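Local coordinates for ABC transporter, solute-binding protein (PDB 6LKK), which binds glucose 6-phosphate as an extracellular solute-binding lipoprotein and takes part in signal transmission through a two-component system in Staphylococcus aureus, at residues Val2-Ile14 with Leu43-Gly57. Residues are numbered along the deposited sequence; the frame is centred on the assembly and turned at random.
Sequences VLTVYSPYQSNLI and LHNEDFSERGDVFMG. With G6P (6-O-phosphono-alpha-D-glucopyranose), chain B.
Tyr6 reaches from strand 2-7 to the loop that precedes strand 54-56. CB touches CD2 of Phe55 at 3.5 Å, the two side chains crossing at about a right angle. With CG turned anti to its own carbonyl carbon (chi1 -54°), the ring runs out so that Leu43 CD1 lies over the centre of one face, a CH-pi contact 3.7 Å from the Tyr6 ring centroid. Tyr6 CD1 meets Val54 O at 3.6 Å, and CE1 lies against Gly52. At the tip, Tyr6 OH accepts a nearly straight bond from Gly52 N (2.8 Å) and donates to Glu46 OE1, which sits in the ring plane at a very short 2.5 Å; the carboxylate stands 82° to the ring. Two bonds thus fix the phenol between Glu46, just past helix 36-45, and Gly52. The strands pair in parallel, Tyr6 N giving to Val54 O and Met56 N to Tyr6 O. Strand 2-7 lies between 28-33 and 54-56, and the chain crosses over helix 36-45 from 28-33 to reach 54-56, as in the solute-binding protein fold. One residue on, Ser7 OG donates to Met56 O and accepts from Tyr9 N, an ST turn. Tyr9, its hydroxyl bonded to Asp216, sets CE2 3.3 Å from Gly57 CA, while CD1 meets O4 of glucose 6-phosphate at 3.2 Å.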
loop_
_atom_site.group_PDB
_atom_site.type_symbol
_atom_site.label_atom_id
_atom_site.label_comp_id
_atom_site.label_asym_id
_atom_site.label_seq_id
_atom_site.Cartn_x
_atom_site.Cartn_y
_atom_site.Cartn_z
ATOM N N VAL A 2 -3.373 26.317 -4.193
ATOM C CA VAL A 2 -3.501 24.880 -4.412
ATOM C C VAL A 2 -2.602 24.129 -3.441
ATOM O O VAL A 2 -1.462 24.533 -3.178
ATOM C CB VAL A 2 -3.167 24.532 -5.873
ATOM C CG1 VAL A 2 -3.078 23.023 -6.071
ATOM C CG2 VAL A 2 -4.216 25.122 -6.804
ATOM N N LEU A 3 -3.116 23.027 -2.903
ATOM C CA LEU A 3 -2.354 22.127 -2.045
ATOM C C LEU A 3 -2.154 20.817 -2.795
ATOM O O LEU A 3 -3.126 20.119 -3.102
ATOM C CB LEU A 3 -3.078 21.890 -0.719
ATOM C CG LEU A 3 -2.281 21.236 0.412
ATOM C CD1 LEU A 3 -3.010 21.445 1.724
ATOM C CD2 LEU A 3 -2.048 19.743 0.176
ATOM N N THR A 4 -0.899 20.485 -3.080
ATOM C CA THR A 4 -0.563 19.318 -3.884
ATOM C C THR A 4 -0.219 18.140 -2.982
ATOM O O THR A 4 0.612 18.262 -2.075
ATOM C CB THR A 4 0.603 19.625 -4.825
ATOM O OG1 THR A 4 0.210 20.655 -5.742
ATOM C CG2 THR A 4 1.012 18.385 -5.612
ATOM N N VAL A 5 -0.854 17.002 -3.246
ATOM C CA VAL A 5 -0.628 15.762 -2.514
ATOM C C VAL A 5 0.044 14.773 -3.458
ATOM O O VAL A 5 -0.437 14.552 -4.575
ATOM C CB VAL A 5 -1.950 15.188 -1.970
ATOM C CG1 VAL A 5 -1.728 13.843 -1.278
ATOM C CG2 VAL A 5 -2.618 16.178 -1.021
ATOM N N TYR A 6 1.156 14.187 -3.016
ATOM C CA TYR A 6 1.739 13.033 -3.693
ATOM C C TYR A 6 1.101 11.774 -3.125
ATOM O O TYR A 6 1.004 11.626 -1.904
ATOM C CB TYR A 6 3.252 12.952 -3.488
ATOM C CG TYR A 6 4.057 14.179 -3.854
ATOM C CD1 TYR A 6 4.213 15.224 -2.953
ATOM C CD2 TYR A 6 4.706 14.269 -5.078
ATOM C CE1 TYR A 6 4.971 16.340 -3.275
ATOM C CE2 TYR A 6 5.463 15.379 -5.410
ATOM C CZ TYR A 6 5.591 16.409 -4.503
ATOM O OH TYR A 6 6.345 17.514 -4.827
ATOM N N SER A 7 0.671 10.864 -3.999
ATOM C CA SER A 7 0.101 9.628 -3.471
ATOM C C SER A 7 0.160 8.473 -4.462
ATOM O O SER A 7 -0.228 8.632 -5.627
ATOM C CB SER A 7 -1.352 9.846 -3.055
ATOM O OG SER A 7 -1.891 8.647 -2.525
ATOM N N PRO A 8 0.623 7.291 -4.038
ATOM C CA PRO A 8 0.484 6.098 -4.885
ATOM C C PRO A 8 -0.905 5.485 -4.863
ATOM O O PRO A 8 -1.150 4.531 -5.617
ATOM C CB PRO A 8 1.515 5.131 -4.288
ATOM C CG PRO A 8 1.563 5.510 -2.851
ATOM C CD PRO A 8 1.410 7.006 -2.825
ATOM N N TYR A 9 -1.813 5.977 -4.021
ATOM C CA TYR A 9 -3.170 5.453 -4.006
ATOM C C TYR A 9 -3.845 5.685 -5.350
ATOM O O TYR A 9 -3.521 6.623 -6.081
ATOM C CB TYR A 9 -4.015 6.117 -2.918
ATOM C CG TYR A 9 -3.679 5.721 -1.499
ATOM C CD1 TYR A 9 -3.757 4.399 -1.090
ATOM C CD2 TYR A 9 -3.328 6.678 -0.560
ATOM C CE1 TYR A 9 -3.461 4.037 0.211
ATOM C CE2 TYR A 9 -3.035 6.327 0.741
ATOM C CZ TYR A 9 -3.102 5.010 1.123
ATOM O OH TYR A 9 -2.811 4.658 2.419
ATOM N N GLN A 10 -4.811 4.828 -5.660
ATOM C CA GLN A 10 -5.675 5.057 -6.805
ATOM C C GLN A 10 -6.678 6.158 -6.487
ATOM O O GLN A 10 -7.070 6.363 -5.336
ATOM C CB GLN A 10 -6.402 3.771 -7.195
ATOM C CG GLN A 10 -5.473 2.689 -7.717
ATOM C CD GLN A 10 -4.762 3.097 -8.994
ATOM O OE1 GLN A 10 -5.378 3.209 -10.052
ATOM N NE2 GLN A 10 -3.459 3.331 -8.896
ATOM N N SER A 11 -7.092 6.875 -7.533
ATOM C CA SER A 11 -7.963 8.031 -7.343
ATOM C C SER A 11 -9.250 7.658 -6.610
ATOM O O SER A 11 -9.741 8.430 -5.777
ATOM C CB SER A 11 -8.288 8.659 -8.698
ATOM O OG SER A 11 -9.002 9.871 -8.536
ATOM N N ASN A 12 -9.814 6.484 -6.904
ATOM C CA ASN A 12 -11.117 6.139 -6.343
ATOM C C ASN A 12 -11.099 6.074 -4.823
ATOM O O ASN A 12 -12.154 6.234 -4.197
ATOM C CB ASN A 12 -11.606 4.803 -6.906
ATOM C CG ASN A 12 -10.849 3.617 -6.345
ATOM O OD1 ASN A 12 -9.628 3.534 -6.463
ATOM N ND2 ASN A 12 -11.574 2.695 -5.719
ATOM N N LEU A 13 -9.935 5.852 -4.210
ATOM C CA LEU A 13 -9.877 5.747 -2.757
ATOM C C LEU A 13 -9.778 7.116 -2.094
ATOM O O LEU A 13 -10.383 7.337 -1.037
ATOM C CB LEU A 13 -8.692 4.874 -2.331
ATOM C CG LEU A 13 -8.510 4.705 -0.818
ATOM C CD1 LEU A 13 -9.665 3.927 -0.216
ATOM C CD2 LEU A 13 -7.187 4.030 -0.502
ATOM N N ILE A 14 -9.017 8.041 -2.679
ATOM C CA ILE A 14 -8.676 9.285 -2.004
ATOM C C ILE A 14 -9.317 10.519 -2.635
ATOM O O ILE A 14 -9.497 11.523 -1.936
ATOM C CB ILE A 14 -7.146 9.476 -1.914
ATOM C CG1 ILE A 14 -6.508 9.486 -3.306
ATOM C CG2 ILE A 14 -6.529 8.385 -1.046
ATOM C CD1 ILE A 14 -5.057 9.937 -3.301
ATOM N N LEU A 43 10.165 13.558 -6.433
ATOM C CA LEU A 43 10.106 14.577 -5.391
ATOM C C LEU A 43 11.506 15.011 -4.973
ATOM O O LEU A 43 11.778 16.208 -4.821
ATOM C CB LEU A 43 9.320 14.033 -4.195
ATOM C CG LEU A 43 9.062 14.914 -2.971
ATOM C CD1 LEU A 43 7.822 14.410 -2.247
ATOM C CD2 LEU A 43 10.243 14.918 -2.012
ATOM N N HIS A 44 12.411 14.048 -4.793
ATOM C CA HIS A 44 13.769 14.363 -4.361
ATOM C C HIS A 44 14.459 15.298 -5.345
ATOM O O HIS A 44 15.117 16.263 -4.938
ATOM C CB HIS A 44 14.565 13.069 -4.198
ATOM C CG HIS A 44 15.968 13.275 -3.715
ATOM N ND1 HIS A 44 16.258 13.797 -2.474
ATOM C CD2 HIS A 44 17.161 13.014 -4.301
ATOM C CE1 HIS A 44 17.568 13.855 -2.318
ATOM N NE2 HIS A 44 18.140 13.387 -3.413
ATOM N N ASN A 45 14.326 15.029 -6.642
ATOM C CA ASN A 45 14.938 15.880 -7.655
ATOM C C ASN A 45 14.119 17.127 -7.943
ATOM O O ASN A 45 14.641 18.069 -8.549
ATOM C CB ASN A 45 15.133 15.095 -8.952
ATOM C CG ASN A 45 16.081 13.931 -8.790
ATOM O OD1 ASN A 45 17.074 14.018 -8.068
ATOM N ND2 ASN A 45 15.778 12.826 -9.460
ATOM N N GLU A 46 12.857 17.156 -7.525
ATOM C CA GLU A 46 12.009 18.308 -7.791
ATOM C C GLU A 46 12.593 19.549 -7.130
ATOM O O GLU A 46 13.104 19.492 -6.008
ATOM C CB GLU A 46 10.595 18.045 -7.271
ATOM C CG GLU A 46 9.551 19.021 -7.760
ATOM C CD GLU A 46 8.155 18.592 -7.361
ATOM O OE1 GLU A 46 8.033 17.559 -6.667
ATOM O OE2 GLU A 46 7.180 19.278 -7.737
ATOM N N ASP A 47 12.516 20.681 -7.831
ATOM C CA ASP A 47 13.028 21.920 -7.266
ATOM C C ASP A 47 12.270 22.268 -5.991
ATOM O O ASP A 47 11.048 22.118 -5.906
ATOM C CB ASP A 47 12.932 23.066 -8.273
ATOM C CG ASP A 47 13.520 24.354 -7.737
ATOM O OD1 ASP A 47 14.736 24.373 -7.438
ATOM O OD2 ASP A 47 12.773 25.348 -7.602
ATOM N N PHE A 48 13.022 22.742 -5.000
ATOM C CA PHE A 48 12.505 22.968 -3.655
ATOM C C PHE A 48 11.306 23.919 -3.641
ATOM O O PHE A 48 10.420 23.785 -2.788
ATOM C CB PHE A 48 13.662 23.488 -2.802
ATOM C CG PHE A 48 13.291 23.884 -1.414
ATOM C CD1 PHE A 48 13.151 22.932 -0.418
ATOM C CD2 PHE A 48 13.148 25.221 -1.089
ATOM C CE1 PHE A 48 12.834 23.314 0.870
ATOM C CE2 PHE A 48 12.841 25.602 0.192
ATOM C CZ PHE A 48 12.679 24.651 1.175
ATOM N N SER A 49 11.242 24.865 -4.583
ATOM C CA SER A 49 10.149 25.832 -4.629
ATOM C C SER A 49 8.914 25.326 -5.370
ATOM O O SER A 49 7.854 25.954 -5.267
ATOM C CB SER A 49 10.627 27.130 -5.285
ATOM O OG SER A 49 10.996 26.910 -6.635
ATOM N N GLU A 50 9.019 24.226 -6.116
ATOM C CA GLU A 50 7.899 23.688 -6.876
ATOM C C GLU A 50 7.179 22.553 -6.162
ATOM O O GLU A 50 6.085 22.169 -6.590
ATOM C CB GLU A 50 8.385 23.183 -8.239
ATOM C CG GLU A 50 8.817 24.280 -9.199
ATOM C CD GLU A 50 9.788 23.777 -10.252
ATOM O OE1 GLU A 50 9.818 22.549 -10.496
ATOM O OE2 GLU A 50 10.526 24.606 -10.828
ATOM N N ARG A 51 7.754 22.019 -5.089
ATOM C CA ARG A 51 7.258 20.789 -4.492
ATOM C C ARG A 51 5.845 20.953 -3.945
ATOM O O ARG A 51 5.395 22.051 -3.607
ATOM C CB ARG A 51 8.179 20.338 -3.363
ATOM C CG ARG A 51 9.498 19.779 -3.827
ATOM C CD ARG A 51 10.352 19.396 -2.641
ATOM N NE ARG A 51 11.619 18.805 -3.048
ATOM C CZ ARG A 51 12.550 18.384 -2.201
ATOM N NH1 ARG A 51 12.359 18.487 -0.892
ATOM N NH2 ARG A 51 13.675 17.858 -2.663
ATOM N N GLY A 52 5.149 19.823 -3.857
ATOM C CA GLY A 52 3.886 19.754 -3.164
ATOM C C GLY A 52 4.088 19.728 -1.661
ATOM O O GLY A 52 5.189 19.916 -1.141
ATOM N N ASP A 53 2.995 19.462 -0.956
ATOM C CA ASP A 53 2.935 19.698 0.479
ATOM C C ASP A 53 2.771 18.447 1.323
ATOM O O ASP A 53 3.262 18.425 2.453
ATOM C CB ASP A 53 1.782 20.660 0.794
ATOM C CG ASP A 53 2.091 22.084 0.378
ATOM O OD1 ASP A 53 2.895 22.739 1.073
ATOM O OD2 ASP A 53 1.551 22.534 -0.652
ATOM N N VAL A 54 2.096 17.414 0.823
ATOM C CA VAL A 54 1.796 16.226 1.616
ATOM C C VAL A 54 2.029 14.989 0.763
ATOM O O VAL A 54 1.721 14.974 -0.432
ATOM C CB VAL A 54 0.349 16.255 2.154
ATOM C CG1 VAL A 54 0.013 14.959 2.884
ATOM C CG2 VAL A 54 0.152 17.444 3.082
ATOM N N PHE A 55 2.582 13.953 1.386
ATOM C CA PHE A 55 2.728 12.636 0.779
ATOM C C PHE A 55 1.876 11.671 1.589
ATOM O O PHE A 55 2.041 11.576 2.807
ATOM C CB PHE A 55 4.194 12.195 0.776
ATOM C CG PHE A 55 4.507 11.112 -0.216
ATOM C CD1 PHE A 55 3.945 9.852 -0.097
ATOM C CD2 PHE A 55 5.388 11.349 -1.257
ATOM C CE1 PHE A 55 4.243 8.857 -1.010
ATOM C CE2 PHE A 55 5.690 10.358 -2.168
ATOM C CZ PHE A 55 5.117 9.110 -2.044
ATOM N N MET A 56 0.957 10.970 0.926
ATOM C CA MET A 56 0.089 10.021 1.616
ATOM C C MET A 56 0.050 8.710 0.846
ATOM O O MET A 56 -0.122 8.701 -0.377
ATOM C CB MET A 56 -1.329 10.579 1.802
ATOM C CG MET A 56 -2.148 10.715 0.532
ATOM S SD MET A 56 -3.769 11.451 0.852
ATOM C CE MET A 56 -4.614 10.125 1.713
ATOM N N GLY A 57 0.211 7.610 1.568
ATOM C CA GLY A 57 0.249 6.294 0.971
ATOM C C GLY A 57 1.665 5.747 0.897
ATOM O O GLY A 57 2.657 6.477 0.962
HETATM C C1 G6P B . 0.900 -0.398 -1.357
HETATM C C2 G6P B . 0.383 0.524 -0.226
HETATM C C3 G6P B . -0.551 1.587 -0.671
HETATM C C4 G6P B . -0.175 2.108 -1.986
HETATM C C5 G6P B . -0.377 1.015 -3.030
HETATM C C6 G6P B . 0.138 1.461 -4.362
HETATM O O1 G6P B . 0.709 -1.736 -1.009
HETATM O O2 G6P B . -0.271 -0.260 0.787
HETATM O O3 G6P B . -0.509 2.703 0.322
HETATM O O4 G6P B . -1.010 3.238 -2.339
HETATM O O5 G6P B . 0.320 -0.241 -2.692
HETATM O O6 G6P B . 1.504 1.786 -4.234
HETATM P P G6P B . 2.623 1.134 -5.321
HETATM O O1P G6P B . 3.976 1.752 -5.018
HETATM O O2P G6P B . 2.206 1.466 -6.767
HETATM O O3P G6P B . 2.692 -0.338 -5.137
#